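PDB 3BGY: probable mRNA-capping enzyme from Acanthamoeba polyphaga mimivirus, which carries out mRNA cap formation, this N-terminal domain being the RNA triphosphatase that removes the terminal phosphate from the 5'-triphosphate end of the transcript. Local coordinates for residues A[83-88]-A[147-152]. Numbering follows the deposited sequence.
Sequences VYRVSL and TEEIPL
Tyr84 and Arg85 meet Leu152 and Glu149 across the width of an intervening strand: segments 83-88 and 147-152 run in the same general sense, with the CA atoms of Tyr84 and Ile150 9.6 Å apart, and each belongs to a strand antiparallel to 122-136, which lies between them. The contact is therefore made by side chains alone, on the two faces of the sheet. On one face, Leu152 brings its CD2 methyl to the far end of the Tyr84 side chain, 3.7 Å from Tyr84 OH and 4.0 Å from Tyr84 CE1, the two side chains crossing at about a right angle. Val114 of helix 106-115 and Pro162 also pack on this tyrosine. On the other face, Arg85 and Glu149 form a salt bridge, with Arg85 NH2 3.5 Å from Glu149 OE1. Guanidinium and carboxylate planes are turned 72° apart and the oxygen lies well out of the guanidinium plane, so the attraction is one of charge without a directed N-H. A bend in the arginine chain (chi3 67°) brings its head to the glutamate. Water 1 spans the pair through long bonds, accepting from Arg85 NH1 (3.3 Å) and able to donate to Glu149 OE2 (3.2 Å), although other acceptors compete for its protons; Asp73 offers Arg85 NH1 a weak second ion pair. This charged group lies away from helix 106-115, consistent with the barrel interior; charged side chains lining such a tunnel characterise the metal-dependent tunnel-type RNA triphosphatases.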
loop_
_atom_site.group_PDB
_atom_site.type_symbol
_atom_site.label_atom_id
_atom_site.label_comp_id
_atom_site.label_asym_id
_atom_site.label_seq_id
_atom_site.Cartn_x
_atom_site.Cartn_y
_atom_site.Cartn_z
ATOM N N VAL A 83 -5.993 11.723 -1.606
ATOM C CA VAL A 83 -5.007 11.687 -0.546
ATOM C C VAL A 83 -3.619 12.095 -0.987
ATOM O O VAL A 83 -3.188 11.710 -2.043
ATOM C CB VAL A 83 -4.923 10.200 0.018
ATOM C CG1 VAL A 83 -3.806 10.028 1.053
ATOM C CG2 VAL A 83 -6.261 9.799 0.651
ATOM N N TYR A 84 -2.922 12.823 -0.116
ATOM C CA TYR A 84 -1.519 13.222 -0.359
ATOM C C TYR A 84 -0.802 12.480 0.764
ATOM O O TYR A 84 -1.028 12.763 1.950
ATOM C CB TYR A 84 -1.332 14.751 -0.201
ATOM C CG TYR A 84 0.068 15.229 -0.600
ATOM C CD1 TYR A 84 0.368 15.555 -1.931
ATOM C CD2 TYR A 84 1.067 15.385 0.374
ATOM C CE1 TYR A 84 1.666 16.057 -2.279
ATOM C CE2 TYR A 84 2.353 15.877 0.044
ATOM C CZ TYR A 84 2.630 16.207 -1.276
ATOM O OH TYR A 84 3.871 16.702 -1.594
ATOM N N ARG A 85 -0.011 11.475 0.402
ATOM C CA ARG A 85 0.668 10.649 1.408
ATOM C C ARG A 85 2.190 10.694 1.374
ATOM O O ARG A 85 2.790 10.529 0.324
ATOM C CB ARG A 85 0.217 9.187 1.258
ATOM C CG ARG A 85 0.792 8.194 2.300
ATOM C CD ARG A 85 0.428 6.769 1.946
ATOM N NE ARG A 85 1.095 6.333 0.722
ATOM C CZ ARG A 85 0.899 5.147 0.139
ATOM N NH1 ARG A 85 0.055 4.266 0.664
ATOM N NH2 ARG A 85 1.546 4.842 -0.973
ATOM N N VAL A 86 2.787 10.916 2.539
ATOM C CA VAL A 86 4.232 10.917 2.673
ATOM C C VAL A 86 4.649 9.684 3.491
ATOM O O VAL A 86 4.075 9.423 4.559
ATOM C CB VAL A 86 4.729 12.200 3.369
ATOM C CG1 VAL A 86 6.185 12.079 3.760
ATOM C CG2 VAL A 86 4.536 13.385 2.446
ATOM N N SER A 87 5.625 8.923 2.996
ATOM C CA SER A 87 6.143 7.773 3.736
ATOM C C SER A 87 7.564 8.118 4.190
ATOM O O SER A 87 8.408 8.413 3.349
ATOM C CB SER A 87 6.196 6.528 2.845
ATOM O OG SER A 87 4.922 6.276 2.269
ATOM N N LEU A 88 7.799 8.071 5.493
ATOM C CA LEU A 88 9.119 8.374 6.076
ATOM C C LEU A 88 9.817 7.066 6.402
ATOM O O LEU A 88 9.353 6.322 7.269
ATOM C CB LEU A 88 8.949 9.216 7.334
ATOM C CG LEU A 88 8.283 10.580 7.167
ATOM C CD1 LEU A 88 8.196 11.281 8.524
ATOM C CD2 LEU A 88 9.087 11.446 6.183
ATOM N N THR A 147 -5.824 1.298 -8.837
ATOM C CA THR A 147 -5.885 2.682 -8.401
ATOM C C THR A 147 -4.754 3.542 -8.933
ATOM O O THR A 147 -3.650 3.044 -9.187
ATOM C CB THR A 147 -6.015 2.789 -6.857
ATOM O OG1 THR A 147 -6.387 4.122 -6.493
ATOM C CG2 THR A 147 -4.751 2.361 -6.152
ATOM N N GLU A 148 -5.051 4.831 -9.084
ATOM C CA GLU A 148 -4.084 5.801 -9.593
ATOM C C GLU A 148 -3.299 6.398 -8.444
ATOM O O GLU A 148 -3.879 6.986 -7.533
ATOM C CB GLU A 148 -4.822 6.889 -10.352
ATOM C CG GLU A 148 -3.934 7.853 -11.099
ATOM C CD GLU A 148 -4.717 9.017 -11.716
ATOM O OE1 GLU A 148 -5.959 9.077 -11.566
ATOM O OE2 GLU A 148 -4.079 9.848 -12.366
ATOM N N GLU A 149 -1.974 6.265 -8.509
ATOM C CA GLU A 149 -1.094 6.759 -7.475
ATOM C C GLU A 149 0.036 7.433 -8.208
ATOM O O GLU A 149 0.893 6.771 -8.793
ATOM C CB GLU A 149 -0.572 5.599 -6.592
ATOM C CG GLU A 149 -1.678 4.879 -5.772
ATOM C CD GLU A 149 -1.161 3.925 -4.707
ATOM O OE1 GLU A 149 -0.267 4.317 -3.924
ATOM O OE2 GLU A 149 -1.679 2.788 -4.637
ATOM N N ILE A 150 0.060 8.760 -8.140
ATOM C CA ILE A 150 1.084 9.536 -8.840
ATOM C C ILE A 150 2.257 9.836 -7.922
ATOM O O ILE A 150 2.104 10.543 -6.929
ATOM C CB ILE A 150 0.449 10.847 -9.395
ATOM C CG1 ILE A 150 -0.754 10.498 -10.276
ATOM C CG2 ILE A 150 1.508 11.671 -10.177
ATOM C CD1 ILE A 150 -1.558 11.687 -10.794
ATOM N N PRO A 151 3.461 9.343 -8.269
ATOM C CA PRO A 151 4.615 9.605 -7.404
ATOM C C PRO A 151 5.191 10.973 -7.698
ATOM O O PRO A 151 5.209 11.418 -8.847
ATOM C CB PRO A 151 5.621 8.516 -7.819
ATOM C CG PRO A 151 4.826 7.556 -8.650
ATOM C CD PRO A 151 3.834 8.417 -9.349
ATOM N N LEU A 152 5.575 11.672 -6.639
ATOM C CA LEU A 152 6.211 12.976 -6.788
ATOM C C LEU A 152 7.664 12.653 -6.515
ATOM O O LEU A 152 8.000 12.233 -5.411
ATOM C CB LEU A 152 5.659 13.976 -5.771
ATOM C CG LEU A 152 4.354 14.690 -6.096
ATOM C CD1 LEU A 152 3.152 13.792 -5.821
ATOM C CD2 LEU A 152 4.282 15.947 -5.242
HETATM O O HOH W 1 -1.149 2.192 -1.546
#